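Local coordinates for SusD superfamily protein (Parabacteroides distasonis, PDB 3OTN), which probably binds carbohydrate nutrients at the bacterial outer membrane, as a member of the SusD family, at residues Leu46-Met51 and Ser62-Phe67; Phe291-Phe295 and Tyr415-Tyr420. All coordinates share one frame; numbering follows the deposited sequence.

Interaction 1: Leu46-Met51 and Ser62-Phe67; sequences LLLEYM and SNYKDF
Y50 lays its ring between L46 and Y64, and the edge of Y64 meets it in a T-shaped contact, with centroids 4.9 Å apart and planes at 57°. Y64 CD1 leads this approach, 3.6 Å from Y50 CD1, while Y64 CB makes a CH-pi contact with the same ring. On the opposite face L46 CB lies toward the rim, and S62 O comes to the edge in the ring plane.

Further back along the side chain, Y50 CB sits over the F67 ring, 3.7 Å from F67 CG, a second CH-pi contact. The selenomethionine M51 bends at chi2 and chi3 (-65° and -39°), which brings SE to the F67 edge, 3.7 Å from F67 CB, and L47 CD1 touches F67 CE2 at 3.9 Å.

A water links the two segments, donating to Y50 O at 2.9 Å and bonding Y64 OH; Y50 OH is taken by S284 O. Beside the Y50 hydroxyl, S62 OG is hydrogen-bonded to N59 O and S57 OG. L47 packs on I79 and W82 of helix 79-100. The result is a buried aromatic cluster (Y50, Y64, F67) with a Met-aromatic contact at the F67 edge, joining the loop after strand 42-43 to the short helix 64-68.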
ATOM      1  N   LEU A  46      -0.067  -3.924  -8.899  1.00 18.66           N
ATOM      2  CA  LEU A  46      -1.180  -3.800  -9.819  1.00 18.27           C
ATOM      3  C   LEU A  46      -2.467  -4.413  -9.301  1.00 15.43           C
ATOM      4  O   LEU A  46      -3.542  -3.920  -9.674  1.00 18.03           O
ATOM      5  CB  LEU A  46      -0.842  -4.373 -11.204  1.00 17.90           C
ATOM      6  CG  LEU A  46       0.317  -3.786 -11.987  1.00 17.83           C
ATOM      7  CD1 LEU A  46       0.588  -4.603 -13.221  1.00 19.50           C
ATOM      8  CD2 LEU A  46       0.110  -2.288 -12.357  1.00 19.83           C
ATOM      9  N   LEU A  47      -2.375  -5.459  -8.467  1.00 18.87           N
ATOM     10  CA  LEU A  47      -3.566  -6.132  -7.919  1.00 19.25           C
ATOM     11  C   LEU A  47      -4.473  -5.154  -7.197  1.00 19.14           C
ATOM     12  O   LEU A  47      -5.705  -5.239  -7.303  1.00 16.96           O
ATOM     13  CB  LEU A  47      -3.190  -7.264  -6.930  1.00 19.80           C
ATOM     14  CG  LEU A  47      -4.362  -8.115  -6.365  1.00 19.83           C
ATOM     15  CD1 LEU A  47      -5.116  -8.880  -7.471  1.00 23.36           C
ATOM     16  CD2 LEU A  47      -3.891  -9.111  -5.285  1.00 15.61           C
ATOM     17  N   LEU A  48      -3.846  -4.241  -6.458  1.00 16.47           N
ATOM     18  CA  LEU A  48      -4.550  -3.272  -5.625  1.00 18.06           C
ATOM     19  C   LEU A  48      -4.931  -1.993  -6.357  1.00 20.17           C
ATOM     20  O   LEU A  48      -5.579  -1.143  -5.775  1.00 22.51           O
ATOM     21  CB  LEU A  48      -3.724  -2.952  -4.385  1.00 17.34           C
ATOM     22  CG  LEU A  48      -3.247  -4.138  -3.524  1.00 21.32           C
ATOM     23  CD1 LEU A  48      -2.392  -3.628  -2.378  1.00 15.18           C
ATOM     24  CD2 LEU A  48      -4.398  -4.972  -3.002  1.00 19.07           C
ATOM     25  N   GLU A  49      -4.533  -1.856  -7.617  1.00 17.31           N
ATOM     26  CA  GLU A  49      -4.950  -0.724  -8.449  1.00 19.46           C
ATOM     27  C   GLU A  49      -5.919  -1.077  -9.543  1.00 19.33           C
ATOM     28  O   GLU A  49      -6.655  -0.203 -10.031  1.00 20.36           O
ATOM     29  CB  GLU A  49      -3.725  -0.040  -9.059  1.00 17.97           C
ATOM     30  CG  GLU A  49      -2.720   0.500  -7.983  1.00 21.13           C
ATOM     31  CD  GLU A  49      -3.331   1.539  -7.053  1.00 20.56           C
ATOM     32  OE1 GLU A  49      -4.219   2.326  -7.477  1.00 18.75           O
ATOM     33  OE2 GLU A  49      -2.921   1.590  -5.881  1.00 19.95           O
ATOM     34  N   TYR A  50      -5.920  -2.330  -9.966  1.00 20.57           N
ATOM     35  CA  TYR A  50      -6.744  -2.698 -11.139  1.00 19.48           C
ATOM     36  C   TYR A  50      -8.229  -2.780 -10.913  1.00 21.03           C
ATOM     37  O   TYR A  50      -8.976  -2.739 -11.904  1.00 21.40           O
ATOM     38  CB  TYR A  50      -6.219  -3.960 -11.802  1.00 22.30           C
ATOM     39  CG  TYR A  50      -5.018  -3.801 -12.722  1.00 21.73           C
ATOM     40  CD1 TYR A  50      -4.556  -2.556 -13.164  1.00 20.05           C
ATOM     41  CD2 TYR A  50      -4.402  -4.936 -13.242  1.00 22.69           C
ATOM     42  CE1 TYR A  50      -3.515  -2.475 -14.082  1.00 21.16           C
ATOM     43  CE2 TYR A  50      -3.351  -4.851 -14.128  1.00 20.60           C
ATOM     44  CZ  TYR A  50      -2.904  -3.618 -14.535  1.00 16.49           C
ATOM     45  OH  TYR A  50      -1.868  -3.587 -15.451  1.00 20.91           O
HETATM   46  N   MSE A  51      -8.705  -2.813  -9.665  1.00 20.16           N
HETATM   47  CA  MSE A  51     -10.137  -2.870  -9.440  1.00 19.84           C
HETATM   48  C   MSE A  51     -10.755  -1.558  -8.989  1.00 22.56           C
HETATM   49  O   MSE A  51     -11.970  -1.491  -8.884  1.00 24.86           O
HETATM   50  CB  MSE A  51     -10.529  -3.970  -8.462  1.00 21.17           C
HETATM   51  CG  MSE A  51     -10.249  -5.379  -8.972  1.00 27.47           C
HETATM   52 SE   MSE A  51     -11.309  -5.845 -10.536  0.75 28.37          SE
HETATM   53  CE  MSE A  51     -12.995  -5.100 -10.247  1.00 13.81           C
ATOM     54  N   SER A  62      -0.353  -7.577 -18.889  1.00 44.17           N
ATOM     55  CA  SER A  62      -0.599  -7.261 -17.462  1.00 42.18           C
ATOM     56  C   SER A  62      -1.876  -7.877 -16.916  1.00 44.09           C
ATOM     57  O   SER A  62      -2.132  -7.777 -15.706  1.00 48.03           O
ATOM     58  CB  SER A  62      -0.645  -5.756 -17.229  1.00 37.50           C
ATOM     59  OG  SER A  62      -1.594  -5.116 -18.067  1.00 36.23           O
ATOM     60  N   ASN A  63      -2.675  -8.491 -17.795  1.00 42.69           N
ATOM     61  CA  ASN A  63      -3.950  -9.107 -17.421  1.00 44.07           C
ATOM     62  C   ASN A  63      -4.926  -8.059 -16.886  1.00 40.01           C
ATOM     63  O   ASN A  63      -5.890  -8.439 -16.219  1.00 42.98           O
ATOM     64  CB  ASN A  63      -3.748 -10.276 -16.412  1.00 44.40           C
ATOM     65  CG  ASN A  63      -5.014 -11.140 -16.201  1.00 52.18           C
ATOM     66  OD1 ASN A  63      -5.836 -11.266 -17.114  1.00 53.36           O
ATOM     67  ND2 ASN A  63      -5.152 -11.748 -14.993  1.00 30.08           N
ATOM     68  N   TYR A  64      -4.733  -6.767 -17.216  1.00 34.90           N
ATOM     69  CA  TYR A  64      -5.744  -5.771 -16.833  1.00 29.63           C
ATOM     70  C   TYR A  64      -7.107  -6.217 -17.326  1.00 27.12           C
ATOM     71  O   TYR A  64      -8.083  -6.021 -16.606  1.00 25.99           O
ATOM     72  CB  TYR A  64      -5.467  -4.336 -17.329  1.00 27.02           C
ATOM     73  CG  TYR A  64      -6.605  -3.377 -16.980  1.00 27.48           C
ATOM     74  CD1 TYR A  64      -7.064  -3.254 -15.667  1.00 22.42           C
ATOM     75  CD2 TYR A  64      -7.267  -2.650 -17.963  1.00 25.68           C
ATOM     76  CE1 TYR A  64      -8.124  -2.408 -15.340  1.00 28.07           C
ATOM     77  CE2 TYR A  64      -8.304  -1.784 -17.641  1.00 31.22           C
ATOM     78  CZ  TYR A  64      -8.739  -1.681 -16.336  1.00 26.51           C
ATOM     79  OH  TYR A  64      -9.795  -0.858 -16.033  1.00 32.52           O
ATOM     80  N   LYS A  65      -7.169  -6.847 -18.515  1.00 27.29           N
ATOM     81  CA  LYS A  65      -8.441  -7.294 -19.108  1.00 29.07           C
ATOM     82  C   LYS A  65      -9.375  -8.059 -18.170  1.00 26.81           C
ATOM     83  O   LYS A  65     -10.559  -7.756 -18.142  1.00 27.52           O
ATOM     84  CB  LYS A  65      -8.227  -8.142 -20.384  1.00 31.17           C
ATOM     85  N   ASP A  66      -8.862  -9.066 -17.451  1.00 28.08           N
ATOM     86  CA  ASP A  66      -9.686  -9.827 -16.468  1.00 26.48           C
ATOM     87  C   ASP A  66     -10.401  -8.860 -15.473  1.00 26.99           C
ATOM     88  O   ASP A  66     -11.577  -9.025 -15.150  1.00 25.74           O
ATOM     89  CB  ASP A  66      -8.830 -10.771 -15.614  1.00 29.73           C
ATOM     90  CG  ASP A  66      -8.559 -12.122 -16.247  1.00 31.79           C
ATOM     91  OD1 ASP A  66      -8.775 -12.315 -17.456  1.00 30.95           O
ATOM     92  OD2 ASP A  66      -8.059 -12.984 -15.487  1.00 35.82           O
ATOM     93  N   PHE A  67      -9.650  -7.881 -14.995  1.00 23.93           N
ATOM     94  CA  PHE A  67     -10.111  -6.922 -13.994  1.00 26.70           C
ATOM     95  C   PHE A  67     -11.120  -5.958 -14.634  1.00 29.63           C
ATOM     96  O   PHE A  67     -12.193  -5.752 -14.084  1.00 26.61           O
ATOM     97  CB  PHE A  67      -8.933  -6.176 -13.355  1.00 26.29           C
ATOM     98  CG  PHE A  67      -7.922  -7.099 -12.704  1.00 24.78           C
ATOM     99  CD1 PHE A  67      -6.922  -7.667 -13.455  1.00 23.89           C
ATOM    100  CD2 PHE A  67      -8.017  -7.444 -11.369  1.00 31.63           C
ATOM    101  CE1 PHE A  67      -6.001  -8.543 -12.910  1.00 27.63           C
ATOM    102  CE2 PHE A  67      -7.099  -8.344 -10.800  1.00 25.97           C
ATOM    103  CZ  PHE A  67      -6.076  -8.873 -11.585  1.00 24.79           C
TER
HETATM  104  O   HOH W   1     -11.001  -1.481 -13.591  1.00 26.64           O

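Interaction 2: Phe291-Phe295 and Tyr415-Tyr420; sequences FVESF and YFDLCY
F291 reaches across to the last turn of helix 403-418 and the residues after it, its ring meeting Y415, F416, C419 and Y420. F291 CB points toward the other segment, and chi1 of -178° sets the ring opposite the backbone N, beside the carbonyl carbon. On one flank F291 CG lies near Y420 OH, and F291 CD2 comes closer, 3.2 Å from Y420 OH; the hydroxyl itself is hydrogen-bonded to K54 O. The F291 and Y420 planes stand almost perpendicular, at 88°, but their approach is oblique. F291 CE2 follows, 3.7 Å from C419 CB, and C419 SG lies farther out at the ring edge in a Cys sulfur-aromatic contact. At the tip, F291 CZ meets Y415 O, 3.6 Å away and in the ring plane. F291 CE1 is 4.2 Å from F416 CD1 and slightly farther from Y415 CD2.

F295 CE1 lies over one face of F291, toward the rim, and F295 turns a face of its own to F416. F416 CD1 stands over the centre of the F295 ring, 3.4 Å above its plane, and the two planes are inclined at 42°. F295 CE2 also abuts F416 CB. F416 O, buried here, has no polar partner in the model.

S294 OG lies at the F416 edge, in plane and 3.6 Å from F416 CE1, while donating to F291 O at 2.6 Å. That carbonyl also accepts from S294 N, so two donors from one residue grip F291 O where the helix runs out into the type I turn V292-F295. This aromatic core contact joins helix 289-292 and its following turn to the last turn of helix 403-418 and the loop after it.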
ATOM      1  N   PHE A 291     -10.687  10.197 -13.667  1.00 22.90           N
ATOM      2  CA  PHE A 291     -10.130  10.478 -12.359  1.00 21.75           C
ATOM      3  C   PHE A 291      -9.316  11.747 -12.355  1.00 20.67           C
ATOM      4  O   PHE A 291      -9.448  12.564 -11.434  1.00 20.12           O
ATOM      5  CB  PHE A 291      -9.291   9.328 -11.821  1.00 20.42           C
ATOM      6  CG  PHE A 291      -8.747   9.580 -10.434  1.00 22.02           C
ATOM      7  CD1 PHE A 291      -9.607   9.839  -9.378  1.00 23.16           C
ATOM      8  CD2 PHE A 291      -7.371   9.585 -10.197  1.00 19.78           C
ATOM      9  CE1 PHE A 291      -9.110  10.069  -8.083  1.00 27.78           C
ATOM     10  CE2 PHE A 291      -6.862   9.821  -8.926  1.00 22.86           C
ATOM     11  CZ  PHE A 291      -7.732  10.054  -7.856  1.00 25.26           C
ATOM     12  N   VAL A 292      -8.459  11.918 -13.358  1.00 21.68           N
ATOM     13  CA  VAL A 292      -7.616  13.110 -13.410  1.00 20.59           C
ATOM     14  C   VAL A 292      -8.507  14.355 -13.447  1.00 22.96           C
ATOM     15  O   VAL A 292      -8.262  15.337 -12.723  1.00 25.61           O
ATOM     16  CB  VAL A 292      -6.639  13.053 -14.593  1.00 21.98           C
ATOM     17  CG1 VAL A 292      -5.938  14.414 -14.810  1.00 22.75           C
ATOM     18  CG2 VAL A 292      -5.599  11.924 -14.369  1.00 23.68           C
ATOM     19  N   GLU A 293      -9.577  14.301 -14.244  1.00 23.21           N
ATOM     20  CA  GLU A 293     -10.447  15.468 -14.423  1.00 25.24           C
ATOM     21  C   GLU A 293     -11.421  15.684 -13.244  1.00 26.18           C
ATOM     22  O   GLU A 293     -12.134  16.664 -13.250  1.00 26.38           O
ATOM     23  CB  GLU A 293     -11.153  15.382 -15.785  1.00 26.31           C
ATOM     24  CG  GLU A 293     -10.073  15.471 -16.894  1.00 31.75           C
ATOM     25  CD  GLU A 293     -10.569  15.416 -18.315  1.00 36.68           C
ATOM     26  OE1 GLU A 293     -11.770  15.155 -18.523  1.00 33.95           O
ATOM     27  OE2 GLU A 293      -9.720  15.658 -19.215  1.00 37.08           O
ATOM     28  N   SER A 294     -11.424  14.775 -12.250  1.00 25.05           N
ATOM     29  CA  SER A 294     -12.262  14.890 -11.035  1.00 26.42           C
ATOM     30  C   SER A 294     -11.686  15.755  -9.916  1.00 27.33           C
ATOM     31  O   SER A 294     -12.399  16.080  -8.966  1.00 25.18           O
ATOM     32  CB  SER A 294     -12.579  13.500 -10.450  1.00 27.60           C
ATOM     33  OG  SER A 294     -11.491  12.889  -9.782  1.00 22.38           O
ATOM     34  N   PHE A 295     -10.392  16.073  -9.993  1.00 27.31           N
ATOM     35  CA  PHE A 295      -9.741  16.934  -9.013  1.00 28.02           C
ATOM     36  C   PHE A 295     -10.337  18.342  -9.084  1.00 29.84           C
ATOM     37  O   PHE A 295     -10.726  18.794 -10.143  1.00 27.66           O
ATOM     38  CB  PHE A 295      -8.234  17.056  -9.263  1.00 28.96           C
ATOM     39  CG  PHE A 295      -7.433  15.847  -8.855  1.00 20.67           C
ATOM     40  CD1 PHE A 295      -7.542  14.651  -9.553  1.00 20.61           C
ATOM     41  CD2 PHE A 295      -6.479  15.943  -7.836  1.00 25.33           C
ATOM     42  CE1 PHE A 295      -6.776  13.553  -9.203  1.00 24.85           C
ATOM     43  CE2 PHE A 295      -5.709  14.847  -7.481  1.00 21.33           C
ATOM     44  CZ  PHE A 295      -5.850  13.656  -8.163  1.00 24.42           C
ATOM     45  N   TYR A 415      -8.286   9.986  -1.679  1.00 19.77           N
ATOM     46  CA  TYR A 415      -8.259   9.664  -3.096  1.00 19.86           C
ATOM     47  C   TYR A 415      -7.232  10.558  -3.817  1.00 19.09           C
ATOM     48  O   TYR A 415      -6.374  10.073  -4.556  1.00 19.81           O
ATOM     49  CB  TYR A 415      -9.622   9.868  -3.760  1.00 20.79           C
ATOM     50  CG  TYR A 415     -10.583   8.684  -3.643  1.00 19.19           C
ATOM     51  CD1 TYR A 415     -11.139   8.316  -2.416  1.00 18.68           C
ATOM     52  CD2 TYR A 415     -10.980   7.977  -4.773  1.00 22.59           C
ATOM     53  CE1 TYR A 415     -12.063   7.267  -2.314  1.00 23.45           C
ATOM     54  CE2 TYR A 415     -11.885   6.936  -4.682  1.00 21.61           C
ATOM     55  CZ  TYR A 415     -12.433   6.591  -3.473  1.00 22.77           C
ATOM     56  OH  TYR A 415     -13.307   5.544  -3.423  1.00 23.41           O
ATOM     57  N   PHE A 416      -7.325  11.857  -3.577  1.00 21.27           N
ATOM     58  CA  PHE A 416      -6.531  12.813  -4.325  1.00 20.36           C
ATOM     59  C   PHE A 416      -5.057  12.818  -3.957  1.00 20.48           C
ATOM     60  O   PHE A 416      -4.218  12.967  -4.860  1.00 20.71           O
ATOM     61  CB  PHE A 416      -7.102  14.211  -4.235  1.00 22.29           C
ATOM     62  CG  PHE A 416      -8.520  14.348  -4.826  1.00 22.52           C
ATOM     63  CD1 PHE A 416      -8.846  13.807  -6.078  1.00 23.97           C
ATOM     64  CD2 PHE A 416      -9.484  15.054  -4.149  1.00 23.02           C
ATOM     65  CE1 PHE A 416     -10.144  13.959  -6.608  1.00 26.13           C
ATOM     66  CE2 PHE A 416     -10.780  15.214  -4.674  1.00 21.39           C
ATOM     67  CZ  PHE A 416     -11.094  14.665  -5.906  1.00 19.81           C
ATOM     68  N   ASP A 417      -4.745  12.709  -2.671  1.00 20.65           N
ATOM     69  CA  ASP A 417      -3.365  12.801  -2.190  1.00 20.39           C
ATOM     70  C   ASP A 417      -2.632  11.469  -2.210  1.00 22.41           C
ATOM     71  O   ASP A 417      -1.420  11.427  -2.485  1.00 18.98           O
ATOM     72  CB  ASP A 417      -3.296  13.391  -0.772  1.00 19.04           C
ATOM     73  CG  ASP A 417      -2.209  14.433  -0.630  1.00 22.77           C
ATOM     74  OD1 ASP A 417      -2.304  15.412  -1.395  1.00 23.81           O
ATOM     75  OD2 ASP A 417      -1.271  14.269   0.201  1.00 26.19           O
ATOM     76  N   LEU A 418      -3.354  10.390  -1.902  1.00 20.03           N
ATOM     77  CA  LEU A 418      -2.753   9.056  -1.858  1.00 19.36           C
ATOM     78  C   LEU A 418      -2.976   8.176  -3.106  1.00 18.06           C
ATOM     79  O   LEU A 418      -2.743   6.968  -3.066  1.00 20.63           O
ATOM     80  CB  LEU A 418      -3.238   8.324  -0.601  1.00 19.55           C
ATOM     81  CG  LEU A 418      -3.160   9.162   0.694  1.00 23.56           C
ATOM     82  CD1 LEU A 418      -3.746   8.365   1.857  1.00 16.46           C
ATOM     83  CD2 LEU A 418      -1.704   9.554   0.969  1.00 20.71           C
ATOM     84  N   CYS A 419      -3.428   8.751  -4.214  1.00 18.38           N
ATOM     85  CA  CYS A 419      -3.721   7.937  -5.381  1.00 18.18           C
ATOM     86  C   CYS A 419      -2.514   7.144  -5.870  1.00 17.27           C
ATOM     87  O   CYS A 419      -1.402   7.660  -5.888  1.00 17.93           O
ATOM     88  CB  CYS A 419      -4.247   8.789  -6.540  1.00 18.62           C
ATOM     89  SG  CYS A 419      -3.208  10.238  -6.986  1.00 22.11           S
ATOM     90  N   TYR A 420      -2.783   5.905  -6.291  1.00 17.79           N
ATOM     91  CA  TYR A 420      -1.822   5.004  -6.893  1.00 17.10           C
ATOM     92  C   TYR A 420      -0.740   4.554  -5.934  1.00 18.95           C
ATOM     93  O   TYR A 420       0.331   4.134  -6.383  1.00 18.79           O
ATOM     94  CB  TYR A 420      -1.248   5.593  -8.196  1.00 18.79           C
ATOM     95  CG  TYR A 420      -2.393   6.058  -9.115  1.00 12.77           C
ATOM     96  CD1 TYR A 420      -3.332   5.148  -9.583  1.00 20.34           C
ATOM     97  CD2 TYR A 420      -2.554   7.388  -9.447  1.00 17.97           C
ATOM     98  CE1 TYR A 420      -4.399   5.555 -10.387  1.00 19.83           C
ATOM     99  CE2 TYR A 420      -3.634   7.813 -10.248  1.00 21.13           C
ATOM    100  CZ  TYR A 420      -4.546   6.880 -10.708  1.00 18.41           C
ATOM    101  OH  TYR A 420      -5.615   7.252 -11.511  1.00 23.23           O
TER

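How the interactions relate
Interaction 1 closes in the N-terminal part of the chain well before interaction 2 opens, and the two lie in different family regions, yet they are neighbours in space, with centres about 18 Å apart. They touch directly where E49 OE1 packs 3.6 Å from Y420 CD1. The 46-51 loop meets the other contact's surroundings again through the E49 OE2 bond to N422 N, and helix 424-431 borders both, taking L48 and M51 from interaction 1 and F291, Y415 and C419 from interaction 2. An acetate ion, probably from the crystallisation liquor, lies about 4 Å from the S294 side chain in interaction 2. Both contacts are packing within the fold.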